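Long-range contacts in alanine racemase (Actinobacillus succinogenes, PDB 3C3K), which is named for an enzyme but has the two-lobed fold of periplasmic binding proteins, as in LacI-type transcriptional regulators, and is of undetermined function here: residues Ser55-Leu60 / Asn82-Phe87; Leu11-Ser16 / Ile41-Thr46. All coordinates share one frame; numbering follows the deposited sequence.

Both contacts lie in the lobe built round the parallel sheet that starts the chain, and both touch the second subunit. Interaction 2 is sheet core: two neighbouring strands, all twelve touching residues buried, held by backbone hydrogen bonds and flanked by aliphatic side chains. Interaction 1 lies further out, between two helix ends on one face of that sheet; no hydrogen bond crosses it, and its apolar contacts run from buried leucines to an exposed phenylalanine. The two meet where Leu57 and Cys56 of interaction 1 rest on Leu12, Met14 and Cys44 of interaction 2, with Leu57 CD2 3.9 Å from Leu12 CD2.

Interaction 1 of 2, residues Ser55-Leu60 / Asn82-Phe87; sequences SCLTLL and NIIGAF
Leu57 and Leu60 meet Ile83, Ile84 and Phe87 where two helical connections pack on one face of a Rossmann-like parallel sheet. Residues 55-60 run from the end of helix 50-56 into helix 58-61; residues 82-87 finish helix 77-84 and turn toward strand 89-92. The meeting is wholly apolar. Its buried part lies next to the sheet, where Leu57 and Ile84 both also touch Val68 of strand 68-70 and Leu57 reaches on to Leu12 and Met14. Here the two side chains cross at a slant, branch end against branch end, with Leu57 CD1 4.0 Å from Ile84 CD1. Although the CB of Ile84 does not point at its partner, the extended arm out to CD1 (chi2 -176°) carries its end there. Leu60 CD1 comes to 4.3 Å from Ile84 CG2, and the same methyl also packs on Phe87, the last residue of the turn that follows.

The outer side is more open to solvent, though its contacts are no longer. Ile83, partly exposed, offers its CG2 branch, which is anti to its own backbone N, and this methyl lies 3.8 Å from Leu57 CB. Phe87 is largely open to solvent and also touches a crystal neighbour, so part of its setting may come from the lattice. A type II' turn from Ile84 to Phe87, with Gly85 at positive phi, brings it back to Leu60; the Phe87 N to Ile84 O bond of 2.8 Å closes that turn. With CG beside the backbone N (chi1 -73°), the ring has the carbonyl carbon of Ile84 in its plane, at its edge. Leu60 and Phe87 pass alongside each other, running in opposite senses, Leu60 CD1 lying 3.7 Å from Phe87 CB while Leu60 CD2 approaches the ring obliquely, 3.7 Å from Phe87 CD1.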
ATOM      1  N   SER B  55     -21.200  -9.634  -3.598  1.00 18.87           N
ATOM      2  CA  SER B  55     -20.599 -10.746  -4.302  1.00 19.16           C
ATOM      3  C   SER B  55     -19.634 -11.524  -3.408  1.00 19.52           C
ATOM      4  O   SER B  55     -19.665 -12.743  -3.340  1.00 18.23           O
ATOM      5  CB  SER B  55     -19.994 -10.233  -5.626  1.00 19.62           C
ATOM      6  OG  SER B  55     -18.861 -10.957  -5.978  1.00 25.62           O
ATOM      7  N   CYS B  56     -18.787 -10.830  -2.668  1.00 19.25           N
ATOM      8  CA  CYS B  56     -17.774 -11.571  -1.931  1.00 18.17           C
ATOM      9  C   CYS B  56     -18.470 -12.244  -0.772  1.00 18.51           C
ATOM     10  O   CYS B  56     -17.965 -13.215  -0.240  1.00 19.29           O
ATOM     11  CB  CYS B  56     -16.583 -10.697  -1.512  1.00 16.71           C
ATOM     12  SG  CYS B  56     -17.013  -9.489  -0.292  1.00 20.30           S
ATOM     13  N   LEU B  57     -19.651 -11.752  -0.395  1.00 19.58           N
ATOM     14  CA  LEU B  57     -20.385 -12.358   0.738  1.00 19.50           C
ATOM     15  C   LEU B  57     -21.037 -13.709   0.428  1.00 20.21           C
ATOM     16  O   LEU B  57     -21.447 -14.407   1.348  1.00 19.52           O
ATOM     17  CB  LEU B  57     -21.349 -11.356   1.453  1.00 19.58           C
ATOM     18  CG  LEU B  57     -20.720 -10.247   2.318  1.00 19.65           C
ATOM     19  CD1 LEU B  57     -21.774  -9.242   2.713  1.00 19.67           C
ATOM     20  CD2 LEU B  57     -19.969 -10.740   3.569  1.00 20.64           C
ATOM     21  N   THR B  58     -21.067 -14.121  -0.846  1.00 20.33           N
ATOM     22  CA  THR B  58     -21.439 -15.488  -1.170  1.00 20.66           C
ATOM     23  C   THR B  58     -20.470 -16.526  -0.529  1.00 21.71           C
ATOM     24  O   THR B  58     -20.845 -17.680  -0.358  1.00 19.97           O
ATOM     25  CB  THR B  58     -21.528 -15.766  -2.665  1.00 19.50           C
ATOM     26  OG1 THR B  58     -20.266 -15.524  -3.243  1.00 23.75           O
ATOM     27  CG2 THR B  58     -22.494 -14.819  -3.366  1.00 22.24           C
ATOM     28  N   LEU B  59     -19.260 -16.123  -0.149  1.00 22.15           N
ATOM     29  CA  LEU B  59     -18.377 -17.027   0.560  1.00 23.80           C
ATOM     30  C   LEU B  59     -18.927 -17.476   1.908  1.00 25.17           C
ATOM     31  O   LEU B  59     -18.623 -18.591   2.372  1.00 24.77           O
ATOM     32  CB  LEU B  59     -16.998 -16.391   0.761  1.00 24.22           C
ATOM     33  CG  LEU B  59     -16.245 -16.026  -0.530  1.00 24.06           C
ATOM     34  CD1 LEU B  59     -15.137 -15.085  -0.215  1.00 23.92           C
ATOM     35  CD2 LEU B  59     -15.733 -17.286  -1.153  1.00 25.51           C
ATOM     36  N   LEU B  60     -19.702 -16.596   2.557  1.00 25.96           N
ATOM     37  CA  LEU B  60     -20.272 -16.880   3.860  1.00 27.36           C
ATOM     38  C   LEU B  60     -21.360 -17.896   3.675  1.00 28.69           C
ATOM     39  O   LEU B  60     -21.309 -18.972   4.274  1.00 28.24           O
ATOM     40  CB  LEU B  60     -20.859 -15.622   4.521  1.00 27.82           C
ATOM     41  CG  LEU B  60     -20.214 -14.915   5.706  1.00 26.83           C
ATOM     42  CD1 LEU B  60     -21.239 -13.988   6.295  1.00 25.22           C
ATOM     43  CD2 LEU B  60     -19.676 -15.874   6.800  1.00 24.09           C
ATOM     44  N   ASN B  82     -29.041  -8.450   6.104  1.00 24.68           N
ATOM     45  CA  ASN B  82     -29.803  -9.607   5.726  1.00 25.33           C
ATOM     46  C   ASN B  82     -28.950 -10.745   5.215  1.00 23.99           C
ATOM     47  O   ASN B  82     -29.334 -11.899   5.334  1.00 24.25           O
ATOM     48  CB  ASN B  82     -30.855  -9.236   4.715  1.00 26.57           C
ATOM     49  CG  ASN B  82     -32.054  -8.602   5.369  1.00 31.20           C
ATOM     50  OD1 ASN B  82     -32.503  -9.017   6.460  1.00 36.83           O
ATOM     51  ND2 ASN B  82     -32.561  -7.565   4.746  1.00 35.12           N
ATOM     52  N   ILE B  83     -27.795 -10.429   4.647  1.00 22.45           N
ATOM     53  CA  ILE B  83     -26.905 -11.489   4.184  1.00 21.48           C
ATOM     54  C   ILE B  83     -26.146 -12.058   5.376  1.00 20.25           C
ATOM     55  O   ILE B  83     -25.976 -13.261   5.481  1.00 20.02           O
ATOM     56  CB  ILE B  83     -25.897 -11.006   3.076  1.00 21.10           C
ATOM     57  CG1 ILE B  83     -26.634 -10.659   1.762  1.00 24.07           C
ATOM     58  CG2 ILE B  83     -24.832 -12.065   2.824  1.00 21.61           C
ATOM     59  CD1 ILE B  83     -25.815  -9.784   0.857  1.00 25.54           C
ATOM     60  N   ILE B  84     -25.664 -11.196   6.255  1.00 19.87           N
ATOM     61  CA  ILE B  84     -24.777 -11.637   7.336  1.00 20.08           C
ATOM     62  C   ILE B  84     -25.510 -12.221   8.553  1.00 19.65           C
ATOM     63  O   ILE B  84     -25.001 -13.129   9.187  1.00 20.91           O
ATOM     64  CB  ILE B  84     -23.835 -10.474   7.748  1.00 20.45           C
ATOM     65  CG1 ILE B  84     -23.128  -9.942   6.472  1.00 20.20           C
ATOM     66  CG2 ILE B  84     -22.831 -10.942   8.834  1.00 21.17           C
ATOM     67  CD1 ILE B  84     -22.077  -8.853   6.640  1.00 20.40           C
ATOM     68  N   GLY B  85     -26.691 -11.700   8.899  1.00 19.09           N
ATOM     69  CA  GLY B  85     -27.491 -12.300   9.973  1.00 17.73           C
ATOM     70  C   GLY B  85     -26.659 -12.402  11.235  1.00 18.37           C
ATOM     71  O   GLY B  85     -26.014 -11.440  11.658  1.00 17.60           O
ATOM     72  N   ALA B  86     -26.631 -13.599  11.805  1.00 18.22           N
ATOM     73  CA  ALA B  86     -25.903 -13.893  13.019  1.00 17.10           C
ATOM     74  C   ALA B  86     -24.447 -14.308  12.765  1.00 17.43           C
ATOM     75  O   ALA B  86     -23.713 -14.608  13.734  1.00 16.69           O
ATOM     76  CB  ALA B  86     -26.602 -15.010  13.728  1.00 17.28           C
ATOM     77  N   PHE B  87     -24.011 -14.376  11.498  1.00 16.42           N
ATOM     78  CA  PHE B  87     -22.613 -14.742  11.239  1.00 15.79           C
ATOM     79  C   PHE B  87     -21.663 -13.804  11.979  1.00 15.22           C
ATOM     80  O   PHE B  87     -21.978 -12.622  12.158  1.00 16.65           O
ATOM     81  CB  PHE B  87     -22.296 -14.806   9.734  1.00 17.43           C
ATOM     82  CG  PHE B  87     -22.887 -16.012   9.008  1.00 17.78           C
ATOM     83  CD1 PHE B  87     -22.265 -17.264   9.089  1.00 21.03           C
ATOM     84  CD2 PHE B  87     -24.041 -15.884   8.205  1.00 17.13           C
ATOM     85  CE1 PHE B  87     -22.770 -18.388   8.396  1.00 21.62           C
ATOM     86  CE2 PHE B  87     -24.551 -16.971   7.487  1.00 20.80           C
ATOM     87  CZ  PHE B  87     -23.923 -18.242   7.587  1.00 21.74           C
TER

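Interaction 2 of 2, residues Leu11-Ser16 / Ile41-Thr46; sequences LLVMVS and ILLCNT
The first beta-alpha-beta unit of the chain pairs strand 9-15 with strand 39-45, and helix 21-35 makes the crossover between them. Leu11 to Met14 lie in parallel register with Ile41 to Cys44, the axes of these short segments turned 25° to each other. The bonding alternates: Leu42 takes Leu11 O with its N and gives its O to Val13 N, both at 2.8 Å, and Cys44 does the same with Val13 O and Val15 N. The last backbone bond, Thr46 N to Val15 O, is weak.

On the face covered by helix 21-35, Val13 and Leu43 stand next to each other with their side chains running the same way, Val13 CB 3.7 Å from Leu43 CD2. The CG2 branch of Val13, beside the backbone N, reaches Ile41 CG2 at 3.7 Å. Ile41 bends its chain at chi2 (-62°), which brings CD1 back over Leu11 CB and CD1. The opposite face carries Leu12, Met14 and Cys44, packed against Cys56 of helix 50-56; there Thr46 CG2 crosses Met14, 3.7 Å from Met14 CG. Strand 39-45 is the sheet's outermost strand within this chain, and Leu43 makes backbone hydrogen bonds to the second subunit, while Asn45 ND2 bonds to Glu31 of that subunit. Such a parallel pair, with helices over both faces, is typical of the Rossmann-like lobes of periplasmic binding proteins.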
ATOM      1  N   LEU B  11     -11.208 -16.406   7.200  1.00 15.76           N
ATOM      2  CA  LEU B  11     -11.991 -15.206   7.462  1.00 14.14           C
ATOM      3  C   LEU B  11     -11.939 -14.265   6.250  1.00 14.54           C
ATOM      4  O   LEU B  11     -10.885 -14.166   5.581  1.00 15.61           O
ATOM      5  CB  LEU B  11     -11.424 -14.520   8.676  1.00 13.23           C
ATOM      6  CG  LEU B  11     -11.088 -15.375   9.902  1.00 15.88           C
ATOM      7  CD1 LEU B  11     -10.488 -14.467  10.915  1.00 15.56           C
ATOM      8  CD2 LEU B  11     -12.392 -16.034  10.447  1.00 18.78           C
ATOM      9  N   LEU B  12     -13.063 -13.637   5.956  1.00 13.49           N
ATOM     10  CA  LEU B  12     -13.177 -12.594   4.934  1.00 13.66           C
ATOM     11  C   LEU B  12     -12.896 -11.187   5.500  1.00 13.90           C
ATOM     12  O   LEU B  12     -13.570 -10.731   6.448  1.00 13.21           O
ATOM     13  CB  LEU B  12     -14.578 -12.628   4.279  1.00 13.86           C
ATOM     14  CG  LEU B  12     -14.921 -11.532   3.255  1.00 13.67           C
ATOM     15  CD1 LEU B  12     -13.974 -11.579   2.026  1.00 14.62           C
ATOM     16  CD2 LEU B  12     -16.297 -11.714   2.775  1.00 16.46           C
ATOM     17  N   VAL B  13     -11.916 -10.481   4.917  1.00 14.07           N
ATOM     18  CA  VAL B  13     -11.787  -9.045   5.181  1.00 13.78           C
ATOM     19  C   VAL B  13     -12.259  -8.226   3.988  1.00 14.27           C
ATOM     20  O   VAL B  13     -11.769  -8.411   2.886  1.00 14.92           O
ATOM     21  CB  VAL B  13     -10.343  -8.686   5.547  1.00 15.03           C
ATOM     22  CG1 VAL B  13     -10.234  -7.249   6.053  1.00 14.17           C
ATOM     23  CG2 VAL B  13      -9.795  -9.686   6.605  1.00 10.89           C
ATOM     24  N   MET B  14     -13.204  -7.315   4.220  1.00 13.39           N
ATOM     25  CA  MET B  14     -13.697  -6.388   3.208  1.00 12.29           C
ATOM     26  C   MET B  14     -12.963  -5.085   3.423  1.00 13.15           C
ATOM     27  O   MET B  14     -13.258  -4.345   4.364  1.00 13.27           O
ATOM     28  CB  MET B  14     -15.219  -6.207   3.364  1.00 12.00           C
ATOM     29  CG  MET B  14     -16.080  -7.357   2.725  1.00 12.76           C
ATOM     30  SD  MET B  14     -17.919  -7.371   3.036  1.00 11.88           S
ATOM     31  CE  MET B  14     -17.951  -6.520   4.443  1.00 19.12           C
ATOM     32  N   VAL B  15     -12.012  -4.799   2.541  1.00 13.62           N
ATOM     33  CA  VAL B  15     -11.072  -3.694   2.671  1.00 14.91           C
ATOM     34  C   VAL B  15     -11.605  -2.446   1.963  1.00 16.13           C
ATOM     35  O   VAL B  15     -12.146  -2.533   0.841  1.00 13.59           O
ATOM     36  CB  VAL B  15      -9.757  -4.133   2.018  1.00 16.24           C
ATOM     37  CG1 VAL B  15      -8.732  -3.031   1.990  1.00 16.80           C
ATOM     38  CG2 VAL B  15      -9.200  -5.297   2.839  1.00 18.44           C
ATOM     39  N   SER B  16     -11.479  -1.290   2.612  1.00 15.05           N
ATOM     40  CA  SER B  16     -11.959  -0.070   1.978  1.00 16.23           C
ATOM     41  C   SER B  16     -11.078   0.393   0.808  1.00 15.71           C
ATOM     42  O   SER B  16     -11.574   0.891  -0.173  1.00 16.17           O
ATOM     43  CB  SER B  16     -12.108   1.032   3.032  1.00 15.28           C
ATOM     44  OG  SER B  16     -10.885   1.151   3.696  1.00 15.78           O
ATOM     45  N   ILE B  41      -6.640 -15.771   5.763  1.00 15.63           N
ATOM     46  CA  ILE B  41      -7.392 -14.565   5.494  1.00 15.75           C
ATOM     47  C   ILE B  41      -7.675 -14.423   4.004  1.00 14.66           C
ATOM     48  O   ILE B  41      -6.771 -14.549   3.189  1.00 14.82           O
ATOM     49  CB  ILE B  41      -6.550 -13.343   6.004  1.00 16.43           C
ATOM     50  CG1 ILE B  41      -6.341 -13.401   7.551  1.00 18.23           C
ATOM     51  CG2 ILE B  41      -7.141 -12.040   5.593  1.00 15.22           C
ATOM     52  CD1 ILE B  41      -7.645 -13.337   8.320  1.00 15.77           C
ATOM     53  N   LEU B  42      -8.925 -14.165   3.632  1.00 15.24           N
ATOM     54  CA  LEU B  42      -9.201 -13.793   2.248  1.00 13.95           C
ATOM     55  C   LEU B  42      -9.593 -12.331   2.233  1.00 14.23           C
ATOM     56  O   LEU B  42     -10.369 -11.876   3.121  1.00 14.90           O
ATOM     57  CB  LEU B  42     -10.309 -14.622   1.662  1.00 13.92           C
ATOM     58  CG  LEU B  42     -10.070 -16.027   1.144  1.00 17.91           C
ATOM     59  CD1 LEU B  42     -11.427 -16.556   0.720  1.00 21.02           C
ATOM     60  CD2 LEU B  42      -9.065 -16.067  -0.001  1.00 17.31           C
ATOM     61  N   LEU B  43      -9.085 -11.571   1.271  1.00 12.38           N
ATOM     62  CA  LEU B  43      -9.423 -10.146   1.163  1.00 14.65           C
ATOM     63  C   LEU B  43     -10.374  -9.855   0.017  1.00 14.52           C
ATOM     64  O   LEU B  43     -10.366 -10.525  -0.992  1.00 15.25           O
ATOM     65  CB  LEU B  43      -8.157  -9.299   0.907  1.00 15.34           C
ATOM     66  CG  LEU B  43      -7.025  -9.439   1.890  1.00 16.11           C
ATOM     67  CD1 LEU B  43      -5.899  -8.606   1.322  1.00 13.81           C
ATOM     68  CD2 LEU B  43      -7.434  -8.942   3.316  1.00 15.20           C
ATOM     69  N   CYS B  44     -11.157  -8.808   0.142  1.00 16.18           N
ATOM     70  CA  CYS B  44     -11.895  -8.302  -1.016  1.00 14.33           C
ATOM     71  C   CYS B  44     -11.747  -6.806  -0.974  1.00 14.76           C
ATOM     72  O   CYS B  44     -11.945  -6.186   0.093  1.00 11.63           O
ATOM     73  CB  CYS B  44     -13.357  -8.644  -0.938  1.00 14.63           C
ATOM     74  SG  CYS B  44     -14.216  -8.047  -2.454  1.00 20.39           S
ATOM     75  N   ASN B  45     -11.341  -6.233  -2.098  1.00 14.27           N
ATOM     76  CA  ASN B  45     -11.141  -4.803  -2.182  1.00 15.14           C
ATOM     77  C   ASN B  45     -12.462  -4.220  -2.582  1.00 14.94           C
ATOM     78  O   ASN B  45     -12.713  -3.931  -3.764  1.00 14.56           O
ATOM     79  CB  ASN B  45     -10.059  -4.430  -3.220  1.00 14.85           C
ATOM     80  CG  ASN B  45      -9.748  -2.970  -3.185  1.00 17.00           C
ATOM     81  OD1 ASN B  45      -9.567  -2.404  -2.087  1.00 15.88           O
ATOM     82  ND2 ASN B  45      -9.744  -2.317  -4.369  1.00 14.51           N
ATOM     83  N   THR B  46     -13.318  -4.046  -1.580  1.00 16.68           N
ATOM     84  CA  THR B  46     -14.757  -3.744  -1.830  1.00 17.02           C
ATOM     85  C   THR B  46     -14.929  -2.266  -2.111  1.00 16.38           C
ATOM     86  O   THR B  46     -15.774  -1.845  -2.914  1.00 15.15           O
ATOM     87  CB  THR B  46     -15.668  -4.215  -0.619  1.00 17.15           C
ATOM     88  OG1 THR B  46     -15.049  -3.852   0.616  1.00 17.38           O
ATOM     89  CG2 THR B  46     -15.813  -5.699  -0.597  1.00 16.83           C
TER